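Local coordinates for protein NADH-rubredoxin oxidoreductase (Clostridium acetobutylicum, PDB 3KLJ) that catalyses the NADH-dependent reduction of rubredoxin through a bound FAD, a step in electron transfer chains that scavenge dioxygen in an obligate anaerobe, at residues A[29-34]-A[292-297]; A[177-182]-A[186-191]. All blocks are in the same frame, centred on the assembly; numbering follows the deposited sequence. Where two conformers were deposited one is given.

Contact 1: residues A[29-34]-A[292-297]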
ATOM      1  N   LEU A  29      13.500 -10.407  18.627  1.00 24.72           N
ATOM      2  CA  LEU A  29      14.883 -10.292  19.130  1.00 25.52           C
ATOM      3  C   LEU A  29      14.992 -10.213  20.647  1.00 26.18           C
ATOM      4  O   LEU A  29      14.197  -9.538  21.306  1.00 26.68           O
ATOM      5  CB  LEU A  29      15.583  -9.071  18.527  1.00 25.43           C
ATOM      6  CG  LEU A  29      16.553  -9.305  17.376  1.00 25.60           C
ATOM      7  CD1 LEU A  29      16.965  -7.971  16.765  1.00 25.31           C
ATOM      8  CD2 LEU A  29      17.778 -10.084  17.865  1.00 25.80           C
ATOM      9  N   GLY A  30      15.989 -10.904  21.188  1.00 26.91           N
ATOM     10  CA  GLY A  30      16.210 -10.963  22.631  1.00 27.77           C
ATOM     11  C   GLY A  30      15.247 -11.907  23.326  1.00 28.22           C
ATOM     12  O   GLY A  30      15.632 -12.617  24.257  1.00 28.59           O
ATOM     13  N   LYS A  31      13.997 -11.920  22.867  1.00 28.55           N
ATOM     14  CA  LYS A  31      12.963 -12.752  23.464  1.00 29.08           C
ATOM     15  C   LYS A  31      13.057 -14.201  22.959  1.00 28.96           C
ATOM     16  O   LYS A  31      13.012 -15.141  23.758  1.00 29.25           O
ATOM     17  CB  LYS A  31      11.575 -12.155  23.212  1.00 29.41           C
ATOM     18  CG  LYS A  31      11.557 -10.637  23.156  1.00 30.76           C
ATOM     19  CD  LYS A  31      10.173 -10.056  23.375  1.00 31.51           C
ATOM     20  CE  LYS A  31      10.301  -8.574  23.719  1.00 32.61           C
ATOM     21  NZ  LYS A  31       9.086  -8.022  24.372  1.00 33.14           N
ATOM     22  N   CYS A  32      13.160 -14.368  21.639  1.00 28.69           N
ATOM     23  CA  CYS A  32      13.431 -15.682  21.051  0.50 28.72           C
ATOM     24  C   CYS A  32      14.813 -15.695  20.426  1.00 28.23           C
ATOM     25  O   CYS A  32      15.327 -14.661  19.993  1.00 28.42           O
ATOM     26  CB  CYS A  32      12.366 -16.097  20.036  0.50 28.59           C
ATOM     27  SG  CYS A  32      11.435 -17.573  20.528  0.50 30.34           S
ATOM     28  N   ASP A  33      15.437 -16.868  20.405  1.00 28.17           N
ATOM     29  CA  ASP A  33      16.855 -16.955  20.012  1.00 27.84           C
ATOM     30  C   ASP A  33      17.147 -17.718  18.709  1.00 27.17           C
ATOM     31  O   ASP A  33      18.309 -18.023  18.414  1.00 27.78           O
ATOM     32  CB  ASP A  33      17.705 -17.507  21.175  1.00 28.02           C
ATOM     33  CG  ASP A  33      17.417 -18.975  21.481  1.00 28.81           C
ATOM     34  OD1 ASP A  33      16.342 -19.484  21.088  1.00 30.04           O
ATOM     35  OD2 ASP A  33      18.276 -19.624  22.122  1.00 28.74           O
ATOM     36  N   ASP A  34      16.103 -18.023  17.943  1.00 25.81           N
ATOM     37  CA  ASP A  34      16.244 -18.796  16.715  1.00 24.63           C
ATOM     38  C   ASP A  34      15.215 -18.331  15.679  1.00 23.79           C
ATOM     39  O   ASP A  34      14.114 -18.889  15.575  1.00 22.82           O
ATOM     40  CB  ASP A  34      16.091 -20.291  17.024  1.00 25.01           C
ATOM     41  CG  ASP A  34      16.381 -21.183  15.827  1.00 25.39           C
ATOM     42  OD1 ASP A  34      16.847 -20.688  14.781  1.00 26.24           O
ATOM     43  OD2 ASP A  34      16.141 -22.402  15.942  1.00 26.90           O
ATOM     44  N   CYS A 292       6.594 -14.992  20.360  1.00 22.89           N
ATOM     45  CA  CYS A 292       7.531 -15.215  21.456  0.50 24.01           C
ATOM     46  C   CYS A 292       6.832 -15.253  22.821  1.00 23.99           C
ATOM     47  O   CYS A 292       7.476 -15.170  23.866  1.00 24.39           O
ATOM     48  CB  CYS A 292       8.645 -14.173  21.435  0.50 23.90           C
ATOM     49  SG  CYS A 292      10.121 -14.741  22.284  0.50 26.91           S
ATOM     50  N   GLY A 293       5.510 -15.396  22.806  1.00 24.60           N
ATOM     51  CA  GLY A 293       4.738 -15.599  24.036  1.00 25.38           C
ATOM     52  C   GLY A 293       4.373 -14.362  24.838  1.00 25.97           C
ATOM     53  O   GLY A 293       4.130 -14.453  26.041  1.00 26.11           O
ATOM     54  N   GLU A 294       4.329 -13.209  24.178  1.00 26.28           N
ATOM     55  CA  GLU A 294       3.882 -11.970  24.803  1.00 26.88           C
ATOM     56  C   GLU A 294       2.574 -11.518  24.144  1.00 26.76           C
ATOM     57  O   GLU A 294       2.568 -11.121  22.965  1.00 27.60           O
ATOM     58  CB  GLU A 294       4.965 -10.903  24.655  1.00 27.41           C
ATOM     59  CG  GLU A 294       4.784  -9.709  25.556  1.00 29.04           C
ATOM     60  CD  GLU A 294       5.660  -8.552  25.143  1.00 31.29           C
ATOM     61  OE1 GLU A 294       6.898  -8.652  25.303  1.00 32.24           O
ATOM     62  OE2 GLU A 294       5.104  -7.540  24.665  1.00 32.01           O
ATOM     63  N   ASP A 295       1.472 -11.572  24.896  1.00 26.10           N
ATOM     64  CA  ASP A 295       0.125 -11.406  24.311  1.00 25.55           C
ATOM     65  C   ASP A 295      -0.320  -9.958  24.003  1.00 24.97           C
ATOM     66  O   ASP A 295      -1.430  -9.536  24.374  1.00 24.80           O
ATOM     67  CB  ASP A 295      -0.938 -12.179  25.119  1.00 25.59           C
ATOM     68  CG  ASP A 295      -1.248 -11.544  26.468  1.00 26.27           C
ATOM     69  OD1 ASP A 295      -2.358 -11.793  26.988  1.00 27.22           O
ATOM     70  OD2 ASP A 295      -0.401 -10.800  27.010  1.00 26.95           O
ATOM     71  N   ALA A 296       0.553  -9.218  23.317  1.00 23.75           N
ATOM     72  CA  ALA A 296       0.271  -7.859  22.862  1.00 22.98           C
ATOM     73  C   ALA A 296      -0.908  -7.824  21.898  1.00 22.70           C
ATOM     74  O   ALA A 296      -1.129  -8.763  21.132  1.00 22.25           O
ATOM     75  CB  ALA A 296       1.507  -7.254  22.193  1.00 22.89           C
ATOM     76  N   SER A 297      -1.664  -6.734  21.949  1.00 22.68           N
ATOM     77  CA  SER A 297      -2.788  -6.522  21.051  1.00 22.73           C
ATOM     78  C   SER A 297      -2.569  -5.334  20.122  1.00 22.84           C
ATOM     79  O   SER A 297      -2.244  -4.231  20.564  1.00 22.56           O
ATOM     80  CB  SER A 297      -4.069  -6.284  21.838  1.00 22.32           C
ATOM     81  OG  SER A 297      -4.617  -7.504  22.275  1.00 23.93           O
TER

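Contact 2: residues A[177-182]-A[186-191]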
ATOM      1  N   ILE A 177      -9.829   5.252 -16.998  1.00  9.67           N
ATOM      2  CA  ILE A 177     -11.089   4.933 -17.685  1.00 10.17           C
ATOM      3  C   ILE A 177     -12.306   5.775 -17.234  1.00 10.06           C
ATOM      4  O   ILE A 177     -13.276   5.916 -17.984  1.00  9.91           O
ATOM      5  CB  ILE A 177     -11.412   3.407 -17.675  1.00 10.37           C
ATOM      6  CG1 ILE A 177     -11.622   2.885 -16.247  1.00 11.38           C
ATOM      7  CG2 ILE A 177     -10.322   2.600 -18.451  1.00 11.04           C
ATOM      8  CD1 ILE A 177     -11.839   1.370 -16.161  1.00 13.64           C
ATOM      9  N   LEU A 178     -12.247   6.328 -16.022  1.00  9.65           N
ATOM     10  CA  LEU A 178     -13.313   7.197 -15.515  1.00  9.49           C
ATOM     11  C   LEU A 178     -13.063   8.657 -15.887  1.00  9.29           C
ATOM     12  O   LEU A 178     -12.067   8.972 -16.556  1.00  9.36           O
ATOM     13  CB  LEU A 178     -13.475   7.049 -13.993  1.00  9.56           C
ATOM     14  CG  LEU A 178     -13.774   5.654 -13.424  1.00 10.34           C
ATOM     15  CD1 LEU A 178     -13.937   5.716 -11.907  1.00 10.38           C
ATOM     16  CD2 LEU A 178     -15.007   5.025 -14.068  1.00 11.85           C
ATOM     17  N   GLU A 179     -13.977   9.538 -15.468  1.00  8.81           N
ATOM     18  CA  GLU A 179     -13.906  10.957 -15.803  1.00  8.08           C
ATOM     19  C   GLU A 179     -12.854  11.704 -14.985  1.00  8.08           C
ATOM     20  O   GLU A 179     -12.326  12.716 -15.436  1.00  7.76           O
ATOM     21  CB  GLU A 179     -15.276  11.630 -15.628  1.00  8.18           C
ATOM     22  CG  GLU A 179     -15.421  12.952 -16.398  1.00  7.43           C
ATOM     23  CD  GLU A 179     -16.702  13.704 -16.074  1.00  6.08           C
ATOM     24  OE1 GLU A 179     -17.482  13.226 -15.229  1.00  7.60           O
ATOM     25  OE2 GLU A 179     -16.939  14.776 -16.679  1.00  4.09           O
ATOM     26  N   TYR A 180     -12.555  11.213 -13.784  1.00  7.58           N
ATOM     27  CA  TYR A 180     -11.683  11.941 -12.871  1.00  7.59           C
ATOM     28  C   TYR A 180     -10.808  10.989 -12.061  1.00  7.81           C
ATOM     29  O   TYR A 180     -11.204   9.847 -11.818  1.00  8.30           O
ATOM     30  CB  TYR A 180     -12.512  12.825 -11.923  1.00  7.34           C
ATOM     31  CG  TYR A 180     -13.526  12.050 -11.121  1.00  6.82           C
ATOM     32  CD1 TYR A 180     -14.791  11.779 -11.644  1.00  6.09           C
ATOM     33  CD2 TYR A 180     -13.219  11.577  -9.840  1.00  6.04           C
ATOM     34  CE1 TYR A 180     -15.724  11.054 -10.924  1.00  7.54           C
ATOM     35  CE2 TYR A 180     -14.153  10.853  -9.103  1.00  7.65           C
ATOM     36  CZ  TYR A 180     -15.403  10.592  -9.658  1.00  8.75           C
ATOM     37  OH  TYR A 180     -16.336   9.881  -8.941  1.00 10.74           O
ATOM     38  N   PRO A 181      -9.625  11.455 -11.622  1.00  8.03           N
ATOM     39  CA  PRO A 181      -8.768  10.515 -10.896  1.00  8.49           C
ATOM     40  C   PRO A 181      -9.180  10.385  -9.423  1.00  8.99           C
ATOM     41  O   PRO A 181      -9.938  11.220  -8.897  1.00  7.95           O
ATOM     42  CB  PRO A 181      -7.392  11.170 -10.997  1.00  8.54           C
ATOM     43  CG  PRO A 181      -7.715  12.666 -10.965  1.00  8.29           C
ATOM     44  CD  PRO A 181      -8.992  12.783 -11.763  1.00  7.59           C
ATOM     45  N   LEU A 182      -8.688   9.323  -8.785  1.00  9.33           N
ATOM     46  CA  LEU A 182      -8.759   9.142  -7.335  1.00 10.51           C
ATOM     47  C   LEU A 182     -10.192   8.970  -6.834  1.00 10.83           C
ATOM     48  O   LEU A 182     -10.572   9.519  -5.797  1.00 10.28           O
ATOM     49  CB  LEU A 182      -8.078  10.321  -6.630  1.00 10.87           C
ATOM     50  CG  LEU A 182      -6.958   9.964  -5.652  1.00 13.50           C
ATOM     51  CD1 LEU A 182      -5.769   9.456  -6.457  1.00 14.47           C
ATOM     52  CD2 LEU A 182      -6.579  11.184  -4.804  1.00 13.84           C
ATOM     53  N   LEU A 186     -11.908  10.824  -3.540  1.00 10.66           N
ATOM     54  CA  LEU A 186     -12.472  12.119  -3.903  1.00  9.99           C
ATOM     55  C   LEU A 186     -13.831  11.952  -4.572  1.00  9.12           C
ATOM     56  O   LEU A 186     -14.068  10.952  -5.263  1.00  9.41           O
ATOM     57  CB  LEU A 186     -11.521  12.811  -4.885  1.00  9.92           C
ATOM     58  CG  LEU A 186     -10.522  13.892  -4.451  1.00 10.86           C
ATOM     59  CD1 LEU A 186     -10.447  14.136  -2.936  1.00  9.29           C
ATOM     60  CD2 LEU A 186      -9.143  13.701  -5.075  1.00  7.48           C
ATOM     61  N   ASP A 187     -14.714  12.931  -4.390  1.00  8.47           N
ATOM     62  CA  ASP A 187     -15.903  13.027  -5.251  1.00  7.49           C
ATOM     63  C   ASP A 187     -15.488  13.525  -6.634  1.00  6.71           C
ATOM     64  O   ASP A 187     -14.299  13.781  -6.876  1.00  5.57           O
ATOM     65  CB  ASP A 187     -17.032  13.875  -4.625  1.00  7.99           C
ATOM     66  CG  ASP A 187     -16.658  15.351  -4.412  1.00  8.35           C
ATOM     67  OD1 ASP A 187     -17.597  16.175  -4.333  1.00  8.18           O
ATOM     68  OD2 ASP A 187     -15.461  15.703  -4.317  1.00  7.45           O
ATOM     69  N   ARG A 188     -16.456  13.653  -7.545  1.00  5.86           N
ATOM     70  CA  ARG A 188     -16.145  14.041  -8.913  1.00  5.49           C
ATOM     71  C   ARG A 188     -15.455  15.402  -8.954  1.00  5.19           C
ATOM     72  O   ARG A 188     -14.409  15.554  -9.594  1.00  5.20           O
ATOM     73  CB  ARG A 188     -17.402  14.039  -9.793  1.00  5.55           C
ATOM     74  CG  ARG A 188     -17.153  14.529 -11.201  1.00  4.63           C
ATOM     75  CD  ARG A 188     -18.452  14.597 -12.014  1.00  5.49           C
ATOM     76  NE  ARG A 188     -18.210  15.133 -13.347  1.00  3.20           N
ATOM     77  CZ  ARG A 188     -18.239  16.430 -13.649  1.00  5.17           C
ATOM     78  NH1 ARG A 188     -18.493  17.332 -12.704  1.00  3.82           N
ATOM     79  NH2 ARG A 188     -18.007  16.825 -14.902  1.00  3.40           N
ATOM     80  N   ASP A 189     -16.048  16.376  -8.273  1.00  5.10           N
ATOM     81  CA  ASP A 189     -15.552  17.754  -8.266  1.00  5.12           C
ATOM     82  C   ASP A 189     -14.152  17.821  -7.622  1.00  4.73           C
ATOM     83  O   ASP A 189     -13.302  18.597  -8.050  1.00  4.69           O
ATOM     84  CB  ASP A 189     -16.528  18.681  -7.524  1.00  5.16           C
ATOM     85  CG  ASP A 189     -17.918  18.762  -8.187  1.00  6.49           C
ATOM     86  OD1 ASP A 189     -18.866  19.212  -7.523  1.00  8.38           O
ATOM     87  OD2 ASP A 189     -18.083  18.390  -9.365  1.00 10.21           O
ATOM     88  N   GLY A 190     -13.923  17.001  -6.600  1.00  4.35           N
ATOM     89  CA  GLY A 190     -12.592  16.899  -5.969  1.00  3.97           C
ATOM     90  C   GLY A 190     -11.549  16.400  -6.954  1.00  3.82           C
ATOM     91  O   GLY A 190     -10.478  16.994  -7.094  1.00  3.27           O
ATOM     92  N   GLY A 191     -11.876  15.312  -7.651  1.00  3.92           N
ATOM     93  CA  GLY A 191     -10.981  14.719  -8.639  1.00  4.33           C
ATOM     94  C   GLY A 191     -10.654  15.637  -9.801  1.00  4.68           C
ATOM     95  O   GLY A 191      -9.524  15.629 -10.315  1.00  4.70           O
TER
HETATM   96  O   HOH W   1     -15.611   9.138  -6.518  1.00 31.66           O

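Contact 1: residues A[29-34]-A[292-297]
The carboxylate of Glu294 is the flat group that takes part in this contact, and it is met near an end rather than over a face: the ammonium of Lys31 approaches OE1 from beyond that oxygen, tilted slightly from the carboxylate plane, while OE2 lies 4.0 Å from NZ. The salt bridge, also a hydrogen bond, is modelled with Lys31 NZ 2.5 Å from Glu294 OE1, so short that the exact length is doubtful. Both chains are extended beyond CG, and in Glu294 the CG is turned opposite the backbone N (chi1 -165°), which carries the acid out to meet the lysine. Long flexible side chains suit such a surface pair, and both side chains also touch Leu289 of helix 277-291. Behind them the loop following helix 19-28 faces the end of helix 277-291, two elements of the FAD-binding domain. Helix 277-291 closes in a Schellman motif: Gly293, with positive phi, is the C-prime residue, and Glu294 N bonds back to Leu289 O. Gly30 likewise takes a positive phi in the turn after the other helix. Cys32 and Cys292 meet at the closest backbone approach, CA to CA 5.9 Å. They are known to form a disulfide, but both were modelled in two conformers, and in the pair described here Cys32 SG and Cys292 SG are 3.6 Å apart, too far to be bonded. The same conformer of Cys292 puts SG 3.1 Å from Lys31 CB, a tight approach that should be treated as doubtful.

Contact 2: residues A[177-182]-A[186-191]
Leu186 opens the second segment: its backbone N-H bonds Leu182 O, N to O 2.9 Å, closing the short turn, and the CD2 methyls of these two leucines meet at 3.6 Å. Leu186 O receives a hydrogen bond from a water that accepts from Tyr180 OH, 2.6 Å from the water at the ring edge. Asp187 is the N-cap of helix 188-199: its OD2 accepts from the N-H of Gly190, above the carboxylate plane, and also bonds Tyr337 OH. Arg188 CA sits 3.5 Å from the centroid of the Tyr180 ring, over the face in a CH-pi contact. The chi1 of 57°, with CG between the backbone N and the carbonyl carbon, sets the Tyr180 ring against the helix's first turn. The arginine runs out extended to grip Glu179 side-on, NE to OE1 at 2.8 Å and NH2 to OE2 at 2.9 Å; carboxylate and guanidinium planes are 50° apart, so both oxygens stay near the guanidinium plane yet are met from above the carboxylate. Asp189 OD2 joins by a longer salt bridge to Arg188 NH1, 3.5 Å. Lacking side chains, Gly190 fits against Asp187 OD2 and Gly191 against Tyr180 CD2 and Pro181 O. The loop from strand 172-175 thus wraps the start of helix 188-199, with Leu182 against helix 156-168 and Asp187 and Asp189 salt-bridged to Arg330 of the C-terminal sheet.

How the contacts relate
Contacts 1 and 2 flank the middle of the molecule from opposite directions, their own centres 46 Å apart and their nearest atoms about 30 Å, so neither touches the other. Along the chain, 177-182 and 186-191 both fall within the sequence that 29-34 and 292-297 bracket: the FAD-binding domain is split in sequence, and the NADH-binding domain is inserted between its halves. Contact 1 brings the two halves together at the surface, away from the FAD-binding residues. Contact 2 belongs to the inserted domain, with the Leu182 side chain about 12 Å from FAD, beside the second, probably dinucleotide-binding, glycine-rich turn, and abuts the C-terminal domain.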